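Local coordinates for protein cortical-lytic enzyme (Bacillus cereus, PDB 4S3J) that cleaves partially degraded spore cortex peptidoglycan during germination, acting as an N-acetylglucosaminidase that probably recognises muramic acid delta-lactam residues, at residues A[198-203]-A[235-240]; A[281-286]-A[300-305]. One frame throughout, in Å; residues are numbered along the deposited sequence.

In the fold
Both contacts belong to the glycosyl hydrolase family 18 TIM barrel, but they sit at different depths in it. Interaction 1 joins two neighbouring outer helices, 193-210 and 227-240, its centre about 29 Å from the centre of the chain and away from the annotated active site. Interaction 2 is more central, its own centre about 11 Å from that of the chain, and packs the loop after strand 278-281 against helix 299-312; the side chain of Ile281 there lies about 11 Å from that of Glu220, the probable proton donor. Interaction 1 precedes interaction 2 along the chain; the centres of interactions 1 and 2 are about 31 Å apart and their nearest atoms about 17 Å apart, without touching.

Interaction 1: A[198-203]-A[235-240]; sequences KFITNI and RNVKIR
The hydroxyl OG1 of Thr201 is gripped from two sources: it accepts a hydrogen bond from the guanidinium of Arg240 across the contact and is also bonded to the carbonyl oxygen of Asn197, one turn earlier on its own helix. From Arg240 NH2 to Thr201 OG1 the distance is 3.0 Å, with an N-H...O angle of 158°, and the oxygen lies only 7° out of the guanidinium plane. Arg240 reaches it by a chain that bends at chi3 (63°). The same flat group rests on Ile200, whose CG2 stands over one face, offset toward the rim, with Arg240 CZ 3.6 Å from Ile200 CG2.

The other branch of Ile200 serves the apolar side of the contact. Its CD1 lies 3.9 Å from Val237 CG2 and 4.0 Å from Asn236 CB, while the amide ND2 of Asn236 is bonded to Gln196. Ile200 and Val237 are also the closest backbone pair, with 6.6 Å between their CA atoms. Val237 further touches Phe217 of strand 214-218, which ties the pair to the barrel wall.

With the segment axes 10.8 Å apart, the helices meet mainly through side chains. An edge-on hydrogen bond and a methyl over the face together restrict how the guanidinium can turn, so NH2 of the arginine is hydrogen-bonded while its flat face adds to the apolar packing.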
ATOM      1  N   LYS A 198       7.850 -32.940   1.545  1.00 27.65           N
ATOM      2  CA  LYS A 198       7.989 -32.659   2.972  1.00 34.15           C
ATOM      3  C   LYS A 198       7.675 -31.197   3.266  1.00 29.61           C
ATOM      4  O   LYS A 198       7.012 -30.872   4.246  1.00 28.42           O
ATOM      5  CB  LYS A 198       9.409 -32.975   3.443  1.00 40.21           C
ATOM      6  CG  LYS A 198       9.674 -32.648   4.912  1.00 54.81           C
ATOM      7  CD  LYS A 198      11.042 -33.153   5.375  1.00 63.62           C
ATOM      8  CE  LYS A 198      11.375 -32.634   6.776  1.00 57.77           C
ATOM      9  NZ  LYS A 198      12.841 -32.684   7.088  1.00 43.09           N
ATOM     10  N   PHE A 199       8.161 -30.332   2.388  1.00 26.18           N
ATOM     11  CA  PHE A 199       7.945 -28.885   2.490  1.00 21.95           C
ATOM     12  C   PHE A 199       6.459 -28.557   2.498  1.00 25.79           C
ATOM     13  O   PHE A 199       5.978 -27.825   3.381  1.00 26.95           O
ATOM     14  CB  PHE A 199       8.672 -28.191   1.323  1.00 24.79           C
ATOM     15  CG  PHE A 199       8.706 -26.673   1.393  1.00 21.45           C
ATOM     16  CD1 PHE A 199       9.145 -26.018   2.536  1.00 22.59           C
ATOM     17  CD2 PHE A 199       8.376 -25.926   0.288  1.00 22.09           C
ATOM     18  CE1 PHE A 199       9.207 -24.637   2.586  1.00 26.22           C
ATOM     19  CE2 PHE A 199       8.436 -24.534   0.327  1.00 21.62           C
ATOM     20  CZ  PHE A 199       8.874 -23.900   1.484  1.00 20.99           C
ATOM     21  N   ILE A 200       5.726 -29.083   1.524  1.00 24.88           N
ATOM     22  CA  ILE A 200       4.298 -28.781   1.427  1.00 24.72           C
ATOM     23  C   ILE A 200       3.570 -29.337   2.651  1.00 27.03           C
ATOM     24  O   ILE A 200       2.683 -28.702   3.197  1.00 26.73           O
ATOM     25  CB  ILE A 200       3.684 -29.348   0.126  1.00 25.61           C
ATOM     26  CG1 ILE A 200       4.317 -28.655  -1.078  1.00 30.27           C
ATOM     27  CG2 ILE A 200       2.172 -29.166   0.113  1.00 28.32           C
ATOM     28  CD1 ILE A 200       3.928 -29.224  -2.408  1.00 30.97           C
ATOM     29  N   THR A 201       3.960 -30.527   3.094  1.00 29.06           N
ATOM     30  CA  THR A 201       3.377 -31.096   4.302  1.00 25.27           C
ATOM     31  C   THR A 201       3.585 -30.177   5.504  1.00 27.44           C
ATOM     32  O   THR A 201       2.646 -29.921   6.261  1.00 28.54           O
ATOM     33  CB  THR A 201       3.981 -32.491   4.591  1.00 29.01           C
ATOM     34  OG1 THR A 201       3.564 -33.395   3.562  1.00 29.60           O
ATOM     35  CG2 THR A 201       3.512 -33.033   5.922  1.00 35.42           C
ATOM     36  N   ASN A 202       4.796 -29.652   5.665  1.00 24.67           N
ATOM     37  CA  ASN A 202       5.101 -28.776   6.800  1.00 22.88           C
ATOM     38  C   ASN A 202       4.364 -27.441   6.722  1.00 23.42           C
ATOM     39  O   ASN A 202       3.963 -26.878   7.746  1.00 26.14           O
ATOM     40  CB  ASN A 202       6.607 -28.512   6.908  1.00 24.08           C
ATOM     41  CG  ASN A 202       7.364 -29.701   7.456  1.00 34.49           C
ATOM     42  OD1 ASN A 202       6.841 -30.452   8.281  1.00 37.85           O
ATOM     43  ND2 ASN A 202       8.598 -29.885   6.995  1.00 31.95           N
ATOM     44  N   ILE A 203       4.221 -26.932   5.502  1.00 23.71           N
ATOM     45  CA  ILE A 203       3.470 -25.695   5.259  1.00 22.63           C
ATOM     46  C   ILE A 203       2.014 -25.855   5.695  1.00 25.61           C
ATOM     47  O   ILE A 203       1.457 -24.971   6.347  1.00 26.83           O
ATOM     48  CB  ILE A 203       3.534 -25.297   3.771  1.00 22.95           C
ATOM     49  CG1 ILE A 203       4.950 -24.824   3.430  1.00 24.94           C
ATOM     50  CG2 ILE A 203       2.504 -24.202   3.437  1.00 26.30           C
ATOM     51  CD1 ILE A 203       5.218 -24.743   1.943  1.00 25.21           C
ATOM     52  N   ARG A 235       1.176 -25.322  -8.600  1.00 26.61           N
ATOM     53  CA  ARG A 235       0.080 -26.233  -8.884  1.00 27.98           C
ATOM     54  C   ARG A 235       0.026 -27.321  -7.825  1.00 29.62           C
ATOM     55  O   ARG A 235      -1.045 -27.687  -7.369  1.00 26.87           O
ATOM     56  CB  ARG A 235       0.196 -26.879 -10.278  1.00 27.57           C
ATOM     57  CG  ARG A 235       0.240 -25.896 -11.433  1.00 34.15           C
ATOM     58  CD  ARG A 235       0.311 -26.566 -12.806  1.00 37.07           C
ATOM     59  NE  ARG A 235       0.489 -25.548 -13.842  1.00 40.60           N
ATOM     60  CZ  ARG A 235       1.608 -25.337 -14.530  1.00 46.45           C
ATOM     61  NH1 ARG A 235       2.679 -26.108 -14.349  1.00 35.68           N
ATOM     62  NH2 ARG A 235       1.654 -24.355 -15.425  1.00 40.32           N
ATOM     63  N   ASN A 236       1.187 -27.838  -7.417  1.00 24.89           N
ATOM     64  CA  ASN A 236       1.204 -28.905  -6.420  1.00 25.30           C
ATOM     65  C   ASN A 236       0.627 -28.451  -5.083  1.00 26.02           C
ATOM     66  O   ASN A 236      -0.107 -29.191  -4.438  1.00 28.97           O
ATOM     67  CB  ASN A 236       2.621 -29.427  -6.206  1.00 24.81           C
ATOM     68  CG  ASN A 236       3.139 -30.234  -7.392  1.00 28.90           C
ATOM     69  OD1 ASN A 236       2.371 -30.684  -8.250  1.00 31.68           O
ATOM     70  ND2 ASN A 236       4.457 -30.406  -7.450  1.00 30.29           N
ATOM     71  N   VAL A 237       0.961 -27.233  -4.660  1.00 26.06           N
ATOM     72  CA  VAL A 237       0.402 -26.700  -3.422  1.00 22.86           C
ATOM     73  C   VAL A 237      -1.103 -26.474  -3.561  1.00 23.18           C
ATOM     74  O   VAL A 237      -1.871 -26.867  -2.685  1.00 26.84           O
ATOM     75  CB  VAL A 237       1.074 -25.366  -3.011  1.00 22.00           C
ATOM     76  CG1 VAL A 237       0.390 -24.791  -1.775  1.00 23.02           C
ATOM     77  CG2 VAL A 237       2.565 -25.576  -2.743  1.00 22.29           C
ATOM     78  N   LYS A 238      -1.505 -25.832  -4.655  1.00 24.52           N
ATOM     79  CA  LYS A 238      -2.917 -25.505  -4.891  1.00 26.66           C
ATOM     80  C   LYS A 238      -3.777 -26.761  -4.823  1.00 25.68           C
ATOM     81  O   LYS A 238      -4.841 -26.769  -4.195  1.00 28.65           O
ATOM     82  CB  LYS A 238      -3.092 -24.824  -6.248  1.00 26.02           C
ATOM     83  CG  LYS A 238      -4.540 -24.455  -6.559  1.00 29.19           C
ATOM     84  CD  LYS A 238      -5.090 -23.474  -5.573  1.00 40.85           C
ATOM     85  CE  LYS A 238      -6.498 -23.090  -5.938  1.00 56.12           C
ATOM     86  NZ  LYS A 238      -7.124 -22.382  -4.802  1.00 62.61           N
ATOM     87  N   ILE A 239      -3.310 -27.829  -5.447  1.00 27.47           N
ATOM     88  CA  ILE A 239      -4.112 -29.041  -5.471  1.00 33.42           C
ATOM     89  C   ILE A 239      -4.258 -29.626  -4.069  1.00 29.90           C
ATOM     90  O   ILE A 239      -5.306 -30.158  -3.749  1.00 31.90           O
ATOM     91  CB  ILE A 239      -3.501 -30.094  -6.423  1.00 33.07           C
ATOM     92  CG1 ILE A 239      -3.605 -29.617  -7.876  1.00 31.92           C
ATOM     93  CG2 ILE A 239      -4.186 -31.448  -6.259  1.00 38.03           C
ATOM     94  CD1 ILE A 239      -2.690 -30.376  -8.840  1.00 39.16           C
ATOM     95  N   ARG A 240      -3.259 -29.444  -3.203  1.00 28.83           N
ATOM     96  CA  ARG A 240      -3.325 -30.045  -1.874  1.00 25.57           C
ATOM     97  C   ARG A 240      -3.902 -29.172  -0.780  1.00 26.34           C
ATOM     98  O   ARG A 240      -4.116 -29.664   0.324  1.00 38.83           O
ATOM     99  CB  ARG A 240      -1.923 -30.479  -1.423  1.00 29.46           C
ATOM    100  CG  ARG A 240      -1.400 -31.720  -2.138  1.00 36.24           C
ATOM    101  CD  ARG A 240       0.036 -32.060  -1.738  1.00 42.71           C
ATOM    102  NE  ARG A 240       0.160 -32.395  -0.319  1.00 39.19           N
ATOM    103  CZ  ARG A 240       1.310 -32.706   0.281  1.00 46.92           C
ATOM    104  NH1 ARG A 240       2.440 -32.747  -0.418  1.00 33.20           N
ATOM    105  NH2 ARG A 240       1.332 -32.985   1.580  1.00 38.85           N
TER

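Interaction 2: A[281-286]-A[300-305]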
ATOM      1  N   ILE A 281       1.302  -7.491  -6.468  1.00 17.84           N
ATOM      2  CA  ILE A 281       2.285  -6.949  -7.398  1.00 16.01           C
ATOM      3  C   ILE A 281       2.989  -5.786  -6.734  1.00 17.81           C
ATOM      4  O   ILE A 281       2.340  -4.873  -6.229  1.00 18.02           O
ATOM      5  CB  ILE A 281       1.654  -6.498  -8.733  1.00 16.41           C
ATOM      6  CG1 ILE A 281       0.772  -7.617  -9.311  1.00 20.14           C
ATOM      7  CG2 ILE A 281       2.748  -6.068  -9.719  1.00 20.14           C
ATOM      8  CD1 ILE A 281       0.177  -7.322 -10.671  1.00 20.32           C
ATOM      9  N   MET A 282       4.311  -5.830  -6.723  1.00 16.63           N
ATOM     10  CA  MET A 282       5.105  -4.824  -6.024  1.00 14.80           C
ATOM     11  C   MET A 282       5.233  -3.541  -6.847  1.00 18.40           C
ATOM     12  O   MET A 282       6.319  -3.172  -7.314  1.00 17.63           O
ATOM     13  CB  MET A 282       6.478  -5.392  -5.683  1.00 18.15           C
ATOM     14  CG  MET A 282       6.388  -6.501  -4.659  1.00 18.51           C
ATOM     15  SD  MET A 282       7.983  -7.112  -4.101  1.00 22.21           S
ATOM     16  CE  MET A 282       8.631  -7.731  -5.654  1.00 19.71           C
ATOM     17  N   THR A 283       4.104  -2.848  -6.980  1.00 17.81           N
ATOM     18  CA  THR A 283       4.022  -1.595  -7.726  1.00 17.58           C
ATOM     19  C   THR A 283       4.538  -0.402  -6.898  1.00 17.54           C
ATOM     20  O   THR A 283       3.802   0.538  -6.576  1.00 16.69           O
ATOM     21  CB  THR A 283       2.568  -1.361  -8.205  1.00 15.71           C
ATOM     22  OG1 THR A 283       1.649  -1.856  -7.216  1.00 17.21           O
ATOM     23  CG2 THR A 283       2.303  -2.099  -9.509  1.00 17.57           C
ATOM     24  N   TYR A 284       5.816  -0.470  -6.536  1.00 16.32           N
ATOM     25  CA  TYR A 284       6.478   0.608  -5.824  1.00 14.66           C
ATOM     26  C   TYR A 284       7.985   0.490  -6.048  1.00 18.54           C
ATOM     27  O   TYR A 284       8.430  -0.439  -6.715  1.00 20.81           O
ATOM     28  CB  TYR A 284       6.090   0.588  -4.347  1.00 14.16           C
ATOM     29  CG  TYR A 284       6.141  -0.755  -3.674  1.00 17.90           C
ATOM     30  CD1 TYR A 284       7.359  -1.323  -3.356  1.00 20.49           C
ATOM     31  CD2 TYR A 284       4.986  -1.457  -3.359  1.00 18.65           C
ATOM     32  CE1 TYR A 284       7.443  -2.548  -2.736  1.00 29.65           C
ATOM     33  CE2 TYR A 284       5.063  -2.698  -2.723  1.00 23.09           C
ATOM     34  CZ  TYR A 284       6.298  -3.229  -2.421  1.00 25.52           C
ATOM     35  OH  TYR A 284       6.411  -4.445  -1.798  1.00 30.34           O
ATOM     36  N   ASP A 285       8.750   1.453  -5.524  1.00 17.69           N
ATOM     37  CA  ASP A 285      10.224   1.541  -5.635  1.00 14.72           C
ATOM     38  C   ASP A 285      10.749   1.876  -7.043  1.00 21.42           C
ATOM     39  O   ASP A 285      11.781   1.352  -7.469  1.00 25.12           O
ATOM     40  CB  ASP A 285      10.894   0.256  -5.146  1.00 19.60           C
ATOM     41  CG  ASP A 285      10.790   0.090  -3.653  1.00 27.14           C
ATOM     42  OD1 ASP A 285      10.533   1.101  -2.955  1.00 25.37           O
ATOM     43  OD2 ASP A 285      10.976  -1.049  -3.174  1.00 26.35           O
ATOM     44  N   TRP A 286      10.066   2.761  -7.758  1.00 19.90           N
ATOM     45  CA  TRP A 286      10.697   3.463  -8.874  1.00 20.84           C
ATOM     46  C   TRP A 286      11.763   4.374  -8.275  1.00 26.63           C
ATOM     47  O   TRP A 286      12.951   4.222  -8.553  1.00 25.37           O
ATOM     48  CB  TRP A 286       9.678   4.252  -9.694  1.00 22.53           C
ATOM     49  CG  TRP A 286       8.945   3.415 -10.711  1.00 20.00           C
ATOM     50  CD1 TRP A 286       9.254   3.283 -12.037  1.00 21.98           C
ATOM     51  CD2 TRP A 286       7.791   2.587 -10.484  1.00 21.23           C
ATOM     52  NE1 TRP A 286       8.370   2.431 -12.645  1.00 27.07           N
ATOM     53  CE2 TRP A 286       7.461   1.991 -11.720  1.00 21.68           C
ATOM     54  CE3 TRP A 286       7.004   2.301  -9.363  1.00 18.84           C
ATOM     55  CZ2 TRP A 286       6.380   1.111 -11.865  1.00 24.64           C
ATOM     56  CZ3 TRP A 286       5.917   1.434  -9.510  1.00 18.65           C
ATOM     57  CH2 TRP A 286       5.620   0.851 -10.750  1.00 22.83           C
ATOM     58  N   GLY A 300       1.447   6.923 -13.271  1.00 16.18           N
ATOM     59  CA  GLY A 300       1.483   6.507 -14.667  1.00 17.81           C
ATOM     60  C   GLY A 300       2.067   5.113 -14.833  1.00 24.11           C
ATOM     61  O   GLY A 300       1.425   4.213 -15.392  1.00 20.16           O
ATOM     62  N   PRO A 301       3.302   4.915 -14.349  1.00 21.59           N
ATOM     63  CA  PRO A 301       3.883   3.571 -14.427  1.00 18.83           C
ATOM     64  C   PRO A 301       3.079   2.530 -13.657  1.00 19.87           C
ATOM     65  O   PRO A 301       2.987   1.386 -14.109  1.00 21.70           O
ATOM     66  CB  PRO A 301       5.272   3.763 -13.834  1.00 18.04           C
ATOM     67  CG  PRO A 301       5.603   5.169 -14.152  1.00 20.36           C
ATOM     68  CD  PRO A 301       4.317   5.924 -13.996  1.00 21.48           C
ATOM     69  N   VAL A 302       2.474   2.895 -12.536  1.00 18.46           N
ATOM     70  CA  VAL A 302       1.673   1.927 -11.803  1.00 16.19           C
ATOM     71  C   VAL A 302       0.480   1.477 -12.663  1.00 22.16           C
ATOM     72  O   VAL A 302       0.200   0.284 -12.766  1.00 19.56           O
ATOM     73  CB  VAL A 302       1.199   2.490 -10.450  1.00 18.82           C
ATOM     74  CG1 VAL A 302       0.148   1.590  -9.815  1.00 18.35           C
ATOM     75  CG2 VAL A 302       2.387   2.672  -9.512  1.00 17.09           C
ATOM     76  N   LYS A 303      -0.183   2.428 -13.309  1.00 18.62           N
ATOM     77  CA  LYS A 303      -1.295   2.115 -14.213  1.00 17.81           C
ATOM     78  C   LYS A 303      -0.821   1.179 -15.335  1.00 20.39           C
ATOM     79  O   LYS A 303      -1.523   0.229 -15.683  1.00 22.51           O
ATOM     80  CB  LYS A 303      -1.914   3.397 -14.797  1.00 19.43           C
ATOM     81  CG  LYS A 303      -2.997   3.145 -15.835  1.00 21.09           C
ATOM     82  CD  LYS A 303      -3.719   4.418 -16.217  1.00 19.29           C
ATOM     83  CE  LYS A 303      -4.788   4.127 -17.269  1.00 25.58           C
ATOM     84  NZ  LYS A 303      -5.526   5.371 -17.597  1.00 28.82           N
ATOM     85  N   GLU A 304       0.371   1.430 -15.886  1.00 18.24           N
ATOM     86  CA  GLU A 304       0.918   0.564 -16.952  1.00 19.44           C
ATOM     87  C   GLU A 304       1.061  -0.876 -16.484  1.00 24.65           C
ATOM     88  O   GLU A 304       0.767  -1.829 -17.228  1.00 23.39           O
ATOM     89  CB  GLU A 304       2.266   1.079 -17.433  1.00 27.92           C
ATOM     90  CG  GLU A 304       2.212   2.392 -18.202  1.00 43.72           C
ATOM     91  CD  GLU A 304       3.572   2.799 -18.753  1.00 70.51           C
ATOM     92  OE1 GLU A 304       4.393   1.904 -19.048  1.00 73.88           O
ATOM     93  OE2 GLU A 304       3.823   4.014 -18.883  1.00 86.80           O
ATOM     94  N   VAL A 305       1.544  -1.041 -15.257  1.00 20.51           N
ATOM     95  CA  VAL A 305       1.700  -2.375 -14.679  1.00 20.02           C
ATOM     96  C   VAL A 305       0.339  -3.036 -14.462  1.00 20.04           C
ATOM     97  O   VAL A 305       0.168  -4.213 -14.776  1.00 20.99           O
ATOM     98  CB  VAL A 305       2.491  -2.345 -13.329  1.00 18.62           C
ATOM     99  CG1 VAL A 305       2.467  -3.718 -12.662  1.00 18.82           C
ATOM    100  CG2 VAL A 305       3.926  -1.915 -13.551  1.00 22.10           C
TER
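Trp286 holds CG beside its backbone N (chi1 -83°), with the indole turned nearly square to the CA-CB-CG plane (chi2 -96°), and this brings the ring across to helix 299-312. Pro301 CB stands 3.1 Å above one face of the indole, offset toward the rim, and is 3.5 Å from Trp286 CZ2, close enough for a CH-pi type contact. Val302 approaches the six-membered part of the indole obliquely, its CG2 lying 3.7 Å from Trp286 CZ3, and Val305 CG2 sits near the ring plane at the edge, a looser 4.2 Å from Trp286 CZ2.

Nearer the strand, Thr283 with chi1 35° sets OG1 between its backbone N and carbonyl carbon, where it is hydrogen-bonded to Gly321 O; CG2 falls beside the backbone N, and this methyl, Thr283 CG2, meets Val305 CG1 at 3.5 Å. Val305 CG1 also meets Ile281 CG2 at 3.8 Å, the two side chains lying alongside and running opposite ways. Thr283 and Val302 form the nearest backbone pair, their CA atoms 5.9 Å apart.

Met282 and Thr283 each centre an inverse gamma turn, so the chain bends sharply as it leaves strand 278-281. A barrel strand whose following loop packs against the next helix, with one side chain, Met282, on the probable proton donor Glu220, fits the TIM-barrel architecture of family 18 glycosyl hydrolases.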